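PDB 3PJP: transcription elongation factor SPT6 from Candida glabrata, which binds the phosphorylated C-terminal repeat domain of RNA polymerase II through its tandem SH2 domain, and probably serves as a histone H3-H4 chaperone during transcription elongation. Local coordinates for residues K116-F121 / V134-L139; Y148-L153 / S157-W162. All coordinates share one frame; numbering follows the deposited sequence.

In the fold
Both contacts belong to the second SH2 domain of the tandem. The centres of contact 1 and contact 2 lie about 9 Å apart, on the same side of the chain's centre. Contact 1 comes first along the chain. It sets helix 115-128 against strand 134-139, within the beta-alpha-beta unit that begins with strand 110-111. Contact 2 follows as the hairpin of strands 146-152 and 159-166. Strands 134-139 and 146-152 are antiparallel neighbours, so one sheet runs through both contacts. Helix 115-128 covers one face of this sheet, and helix 181-191 packs on the other. Together the contacts build part of the helix-sheet-helix core expected of an SH2 domain.

Contact 1 (K116-F121 / V134-L139); sequences KEVVKF and VYYFSL
Tyr136 meets Phe121 and Val118 where helix 115-128 lies over strand 134-139. The axes of segments 116-121 and 134-139 come within 9.6 Å and run nearly antiparallel. Tyr136 is the first residue of 134-139 to touch the helix segment. Tyr136 CB points toward the helix and packs 4.0 Å from Val118 CG1. The ring then extends past Val118 to reach Phe121. The Tyr136 ring and the Phe121 ring are steeply turned, with planes 77° apart, and their centroids are 5.4 Å apart. The meeting is oblique. Tyr136 CE2 lies 3.4 Å from Phe121 CD2. The hydroxyl oxygen Tyr136 OH sits at the edge of the Phe121 ring, near its plane, 3.2 Å from Phe121 CE2. The Phe121 ring is directed to the strand because its CG is trans to its own backbone N (chi1 -172°). Lys111, on the preceding strand, makes a cation-pi contact with each of the two rings. Tyr136 also touches Ile122, which follows Phe121 in the helix.

Phe137 turns to the other face of the sheet, where it packs on helix 181-191. Ser138 returns to the helix side, and Ser138 CA is 7.5 Å from Val118 CA. Ser138 CB lies 3.9 Å from Val118 CG2, with Ser138 OG close to the same methyl. The two methyls of Val118 thus divide their work: CG1 faces Tyr136 and CG2 faces Ser138. Val118 also touches Ile150 on the next strand.

This is the helix-on-sheet packing of a beta-alpha-beta unit, within an SH2 domain. No hydrogen bond crosses between the two segments. The join therefore rests mainly on apolar and aromatic packing, with the Tyr136 hydroxyl at a ring edge, Val118 buried and Phe121 at the more exposed end.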
loop_
_atom_site.group_PDB
_atom_site.type_symbol
_atom_site.label_atom_id
_atom_site.label_comp_id
_atom_site.label_asym_id
_atom_site.label_seq_id
_atom_site.Cartn_x
_atom_site.Cartn_y
_atom_site.Cartn_z
ATOM N N LYS A 116 -17.809 1.162 6.208
ATOM C CA LYS A 116 -19.066 1.381 6.910
ATOM C C LYS A 116 -18.980 0.966 8.372
ATOM O O LYS A 116 -19.510 1.644 9.249
ATOM C CB LYS A 116 -20.212 0.630 6.225
ATOM C CG LYS A 116 -20.702 1.268 4.938
ATOM C CD LYS A 116 -21.910 0.514 4.386
ATOM C CE LYS A 116 -22.397 1.134 3.079
ATOM N NZ LYS A 116 -23.501 0.348 2.449
ATOM N N GLU A 117 -18.320 -0.157 8.631
ATOM C CA GLU A 117 -18.178 -0.649 9.995
ATOM C C GLU A 117 -17.358 0.318 10.850
ATOM O O GLU A 117 -17.704 0.593 12.001
ATOM C CB GLU A 117 -17.568 -2.057 9.998
ATOM C CG GLU A 117 -18.538 -3.107 9.455
ATOM C CD GLU A 117 -17.979 -4.515 9.437
ATOM O OE1 GLU A 117 -16.756 -4.671 9.277
ATOM O OE2 GLU A 117 -18.773 -5.476 9.575
ATOM N N VAL A 118 -16.288 0.859 10.280
ATOM C CA VAL A 118 -15.425 1.742 11.049
ATOM C C VAL A 118 -16.086 3.104 11.256
ATOM O O VAL A 118 -15.969 3.700 12.329
ATOM C CB VAL A 118 -14.011 1.872 10.413
ATOM C CG1 VAL A 118 -13.186 2.948 11.147
ATOM C CG2 VAL A 118 -13.306 0.535 10.438
ATOM N N VAL A 119 -16.819 3.579 10.249
ATOM C CA VAL A 119 -17.599 4.803 10.403
ATOM C C VAL A 119 -18.611 4.657 11.533
ATOM O O VAL A 119 -18.753 5.557 12.352
ATOM C CB VAL A 119 -18.329 5.192 9.106
ATOM C CG1 VAL A 119 -19.426 6.218 9.397
ATOM C CG2 VAL A 119 -17.338 5.729 8.080
ATOM N N LYS A 120 -19.305 3.522 11.580
ATOM C CA LYS A 120 -20.261 3.275 12.654
ATOM C C LYS A 120 -19.571 3.186 14.013
ATOM O O LYS A 120 -20.095 3.680 15.010
ATOM C CB LYS A 120 -21.093 2.016 12.384
ATOM C CG LYS A 120 -22.175 1.761 13.425
ATOM C CD LYS A 120 -23.051 0.577 13.043
ATOM C CE LYS A 120 -24.141 0.339 14.081
ATOM N NZ LYS A 120 -24.975 -0.851 13.751
ATOM N N PHE A 121 -18.401 2.556 14.062
ATOM C CA PHE A 121 -17.685 2.460 15.328
ATOM C C PHE A 121 -17.344 3.851 15.853
ATOM O O PHE A 121 -17.443 4.122 17.051
ATOM C CB PHE A 121 -16.421 1.617 15.205
ATOM C CG PHE A 121 -15.763 1.345 16.522
ATOM C CD1 PHE A 121 -16.031 0.178 17.216
ATOM C CD2 PHE A 121 -14.894 2.267 17.082
ATOM C CE1 PHE A 121 -15.434 -0.069 18.437
ATOM C CE2 PHE A 121 -14.294 2.026 18.304
ATOM C CZ PHE A 121 -14.562 0.857 18.981
ATOM N N VAL A 134 -11.305 11.019 17.942
ATOM C CA VAL A 134 -10.961 9.627 17.702
ATOM C C VAL A 134 -10.543 9.476 16.253
ATOM O O VAL A 134 -10.974 10.244 15.391
ATOM C CB VAL A 134 -12.127 8.673 18.036
ATOM C CG1 VAL A 134 -13.268 8.850 17.044
ATOM C CG2 VAL A 134 -11.654 7.229 18.058
ATOM N N TYR A 135 -9.675 8.505 15.992
ATOM C CA TYR A 135 -9.314 8.166 14.622
ATOM C C TYR A 135 -8.847 6.720 14.507
ATOM O O TYR A 135 -8.225 6.179 15.425
ATOM C CB TYR A 135 -8.260 9.131 14.059
ATOM C CG TYR A 135 -6.865 9.030 14.657
ATOM C CD1 TYR A 135 -5.868 8.305 14.019
ATOM C CD2 TYR A 135 -6.537 9.701 15.829
ATOM C CE1 TYR A 135 -4.586 8.228 14.547
ATOM C CE2 TYR A 135 -5.255 9.629 16.365
ATOM C CZ TYR A 135 -4.289 8.892 15.716
ATOM O OH TYR A 135 -3.019 8.814 16.234
ATOM N N TYR A 136 -9.165 6.105 13.373
ATOM C CA TYR A 136 -8.759 4.737 13.076
ATOM C C TYR A 136 -8.273 4.621 11.642
ATOM O O TYR A 136 -8.669 5.409 10.786
ATOM C CB TYR A 136 -9.929 3.783 13.296
ATOM C CG TYR A 136 -10.347 3.698 14.739
ATOM C CD1 TYR A 136 -9.466 3.234 15.706
ATOM C CD2 TYR A 136 -11.621 4.087 15.137
ATOM C CE1 TYR A 136 -9.844 3.158 17.038
ATOM C CE2 TYR A 136 -12.008 4.010 16.460
ATOM C CZ TYR A 136 -11.115 3.548 17.407
ATOM O OH TYR A 136 -11.498 3.474 18.726
ATOM N N PHE A 137 -7.400 3.643 11.395
ATOM C CA PHE A 137 -7.020 3.241 10.046
ATOM C C PHE A 137 -7.730 1.936 9.742
ATOM O O PHE A 137 -7.939 1.114 10.640
ATOM C CB PHE A 137 -5.503 3.014 9.953
ATOM C CG PHE A 137 -4.681 4.214 10.307
ATOM C CD1 PHE A 137 -4.450 5.214 9.378
ATOM C CD2 PHE A 137 -4.128 4.338 11.570
ATOM C CE1 PHE A 137 -3.686 6.319 9.702
ATOM C CE2 PHE A 137 -3.362 5.447 11.901
ATOM C CZ PHE A 137 -3.138 6.431 10.970
ATOM N N SER A 138 -8.108 1.751 8.481
ATOM C CA SER A 138 -8.648 0.478 8.015
ATOM C C SER A 138 -8.265 0.229 6.554
ATOM O O SER A 138 -7.834 1.134 5.845
ATOM C CB SER A 138 -10.171 0.443 8.205
ATOM O OG SER A 138 -10.788 1.458 7.444
ATOM N N LEU A 139 -8.393 -1.017 6.101
ATOM C CA LEU A 139 -7.998 -1.348 4.747
ATOM C C LEU A 139 -9.025 -0.920 3.714
ATOM O O LEU A 139 -10.226 -1.091 3.904
ATOM C CB LEU A 139 -7.739 -2.848 4.627
ATOM C CG LEU A 139 -6.330 -3.288 5.021
ATOM C CD1 LEU A 139 -6.275 -4.806 5.196
ATOM C CD2 LEU A 139 -5.331 -2.831 3.971
#

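Contact 2 (Y148-L153 / S157-W162); sequences YLIFKL and SKLYIW
Phe151 brings its ring edge to the face of Trp162. This edge-to-face pair has planes at 76°, and Phe151 CZ stands over the middle of the indole, 3.5 Å from Trp162 CE2. The Phe151 ring is placed there by a chi1 of 62°, which tucks CG in between its own N and C and swings the ring toward the indole. One face of the same ring receives Tyr160 CB, a CH-pi contact 3.9 Å from the Phe151 ring centroid. The Tyr160 ring swings off beyond that CB, and the two rings are slid well past each other.

On the other face of the sheet, Ile150 CG2 packs 3.8 Å from Leu159 CD2. Ile150 and Ile161 run next to each other in the same direction. Lys152 is extended until chi4 (79°), where the chain bends and brings NZ to Ser157 O, a hydrogen bond of 2.8 Å. A water joins Leu153 N to Lys158 O near the turn. Leu149 and Trp162, and Phe151 and Tyr160, are the antiparallel hydrogen-bonded pairs of this beta hairpin.

Around the hairpin, Ile150 reaches Ile122 of helix 115-128. Phe151 meets Phe188 of helix 181-191 edge-to-face, and strand 134-139 flanks strand 146-152.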
loop_
_atom_site.group_PDB
_atom_site.type_symbol
_atom_site.label_atom_id
_atom_site.label_comp_id
_atom_site.label_asym_id
_atom_site.label_seq_id
_atom_site.Cartn_x
_atom_site.Cartn_y
_atom_site.Cartn_z
ATOM N N TYR A 148 -7.969 3.644 4.647
ATOM C CA TYR A 148 -8.750 4.794 5.082
ATOM C C TYR A 148 -8.193 5.330 6.392
ATOM O O TYR A 148 -7.679 4.572 7.216
ATOM C CB TYR A 148 -10.217 4.434 5.294
ATOM C CG TYR A 148 -10.904 3.856 4.097
ATOM C CD1 TYR A 148 -11.144 4.625 2.965
ATOM C CD2 TYR A 148 -11.329 2.536 4.103
ATOM C CE1 TYR A 148 -11.794 4.083 1.865
ATOM C CE2 TYR A 148 -11.970 1.985 3.016
ATOM C CZ TYR A 148 -12.205 2.756 1.900
ATOM O OH TYR A 148 -12.858 2.181 0.825
ATOM N N LEU A 149 -8.276 6.644 6.560
ATOM C CA LEU A 149 -8.025 7.302 7.829
ATOM C C LEU A 149 -9.323 8.021 8.166
ATOM O O LEU A 149 -9.660 9.018 7.541
ATOM C CB LEU A 149 -6.878 8.299 7.689
ATOM C CG LEU A 149 -6.599 9.343 8.778
ATOM C CD1 LEU A 149 -6.704 8.784 10.191
ATOM C CD2 LEU A 149 -5.219 9.934 8.551
ATOM N N ILE A 150 -10.057 7.481 9.132
ATOM C CA ILE A 150 -11.409 7.953 9.441
ATOM C C ILE A 150 -11.369 8.557 10.840
ATOM O O ILE A 150 -10.851 7.938 11.774
ATOM C CB ILE A 150 -12.418 6.801 9.392
ATOM C CG1 ILE A 150 -12.221 5.982 8.107
ATOM C CG2 ILE A 150 -13.857 7.329 9.507
ATOM C CD1 ILE A 150 -13.161 4.808 7.964
ATOM N N PHE A 151 -11.891 9.772 10.976
ATOM C CA PHE A 151 -11.720 10.546 12.208
ATOM C C PHE A 151 -12.863 11.519 12.479
ATOM O O PHE A 151 -13.597 11.913 11.577
ATOM C CB PHE A 151 -10.372 11.297 12.209
ATOM C CG PHE A 151 -10.223 12.310 11.100
ATOM C CD1 PHE A 151 -10.461 13.649 11.336
ATOM C CD2 PHE A 151 -9.823 11.926 9.832
ATOM C CE1 PHE A 151 -10.316 14.591 10.326
ATOM C CE2 PHE A 151 -9.668 12.873 8.813
ATOM C CZ PHE A 151 -9.918 14.212 9.073
ATOM N N LYS A 152 -12.983 11.906 13.741
ATOM C CA LYS A 152 -14.001 12.848 14.174
ATOM C C LYS A 152 -13.456 13.558 15.405
ATOM O O LYS A 152 -13.025 12.911 16.366
ATOM C CB LYS A 152 -15.286 12.085 14.499
ATOM C CG LYS A 152 -16.505 12.936 14.760
ATOM C CD LYS A 152 -17.716 12.037 15.020
ATOM C CE LYS A 152 -18.974 12.840 15.335
ATOM N NZ LYS A 152 -19.569 13.368 14.089
ATOM N N LEU A 153 -13.456 14.888 15.361
ATOM C CA LEU A 153 -12.842 15.719 16.391
ATOM C C LEU A 153 -13.641 15.749 17.698
ATOM O O LEU A 153 -13.072 15.706 18.790
ATOM C CB LEU A 153 -12.680 17.146 15.863
ATOM C CG LEU A 153 -12.078 18.151 16.845
ATOM C CD1 LEU A 153 -10.574 17.938 16.996
ATOM C CD2 LEU A 153 -12.382 19.577 16.410
ATOM N N SER A 157 -18.554 18.183 15.492
ATOM C CA SER A 157 -17.829 18.230 14.228
ATOM C C SER A 157 -18.154 17.033 13.343
ATOM O O SER A 157 -18.632 16.002 13.816
ATOM C CB SER A 157 -16.322 18.284 14.479
ATOM O OG SER A 157 -15.968 19.442 15.217
ATOM N N LYS A 158 -17.884 17.178 12.052
ATOM C CA LYS A 158 -18.148 16.122 11.092
ATOM C C LYS A 158 -17.148 14.971 11.203
ATOM O O LYS A 158 -16.016 15.158 11.649
ATOM C CB LYS A 158 -18.129 16.686 9.667
ATOM C CG LYS A 158 -19.372 17.483 9.295
ATOM C CD LYS A 158 -19.376 17.847 7.817
ATOM C CE LYS A 158 -20.691 18.518 7.432
ATOM N NZ LYS A 158 -20.729 18.927 6.000
ATOM N N LEU A 159 -17.591 13.783 10.808
ATOM C CA LEU A 159 -16.684 12.668 10.534
ATOM C C LEU A 159 -16.086 12.869 9.146
ATOM O O LEU A 159 -16.791 13.231 8.203
ATOM C CB LEU A 159 -17.431 11.337 10.611
ATOM C CG LEU A 159 -16.655 10.062 10.256
ATOM C CD1 LEU A 159 -17.169 8.875 11.057
ATOM C CD2 LEU A 159 -16.709 9.772 8.759
ATOM N N TYR A 160 -14.781 12.643 9.024
ATOM C CA TYR A 160 -14.096 12.782 7.749
ATOM C C TYR A 160 -13.354 11.509 7.396
ATOM O O TYR A 160 -12.992 10.724 8.270
ATOM C CB TYR A 160 -13.091 13.923 7.786
ATOM C CG TYR A 160 -13.718 15.291 7.970
ATOM C CD1 TYR A 160 -14.246 15.982 6.886
ATOM C CD2 TYR A 160 -13.761 15.889 9.221
ATOM C CE1 TYR A 160 -14.811 17.243 7.049
ATOM C CE2 TYR A 160 -14.317 17.152 9.397
ATOM C CZ TYR A 160 -14.843 17.817 8.304
ATOM O OH TYR A 160 -15.401 19.064 8.472
ATOM N N ILE A 161 -13.126 11.325 6.106
ATOM C CA ILE A 161 -12.365 10.193 5.623
ATOM C C ILE A 161 -11.246 10.712 4.760
ATOM O O ILE A 161 -11.480 11.314 3.708
ATOM C CB ILE A 161 -13.243 9.194 4.821
ATOM C CG1 ILE A 161 -14.346 8.626 5.719
ATOM C CG2 ILE A 161 -12.382 8.071 4.237
ATOM C CD1 ILE A 161 -15.230 7.604 5.049
ATOM N N TRP A 162 -10.016 10.487 5.217
ATOM C CA TRP A 162 -8.839 10.763 4.408
ATOM C C TRP A 162 -8.257 9.454 3.879
ATOM O O TRP A 162 -8.694 8.368 4.261
ATOM C CB TRP A 162 -7.796 11.533 5.210
ATOM C CG TRP A 162 -8.177 12.970 5.447
ATOM C CD1 TRP A 162 -9.331 13.600 5.043
ATOM C CD2 TRP A 162 -7.425 13.944 6.179
ATOM N NE1 TRP A 162 -9.320 14.903 5.468
ATOM C CE2 TRP A 162 -8.162 15.141 6.162
ATOM C CE3 TRP A 162 -6.185 13.922 6.829
ATOM C CZ2 TRP A 162 -7.704 16.313 6.786
ATOM C CZ3 TRP A 162 -5.729 15.077 7.442
ATOM C CH2 TRP A 162 -6.486 16.261 7.415
HETATM O O HOH W 1 -13.842 16.553 12.853
#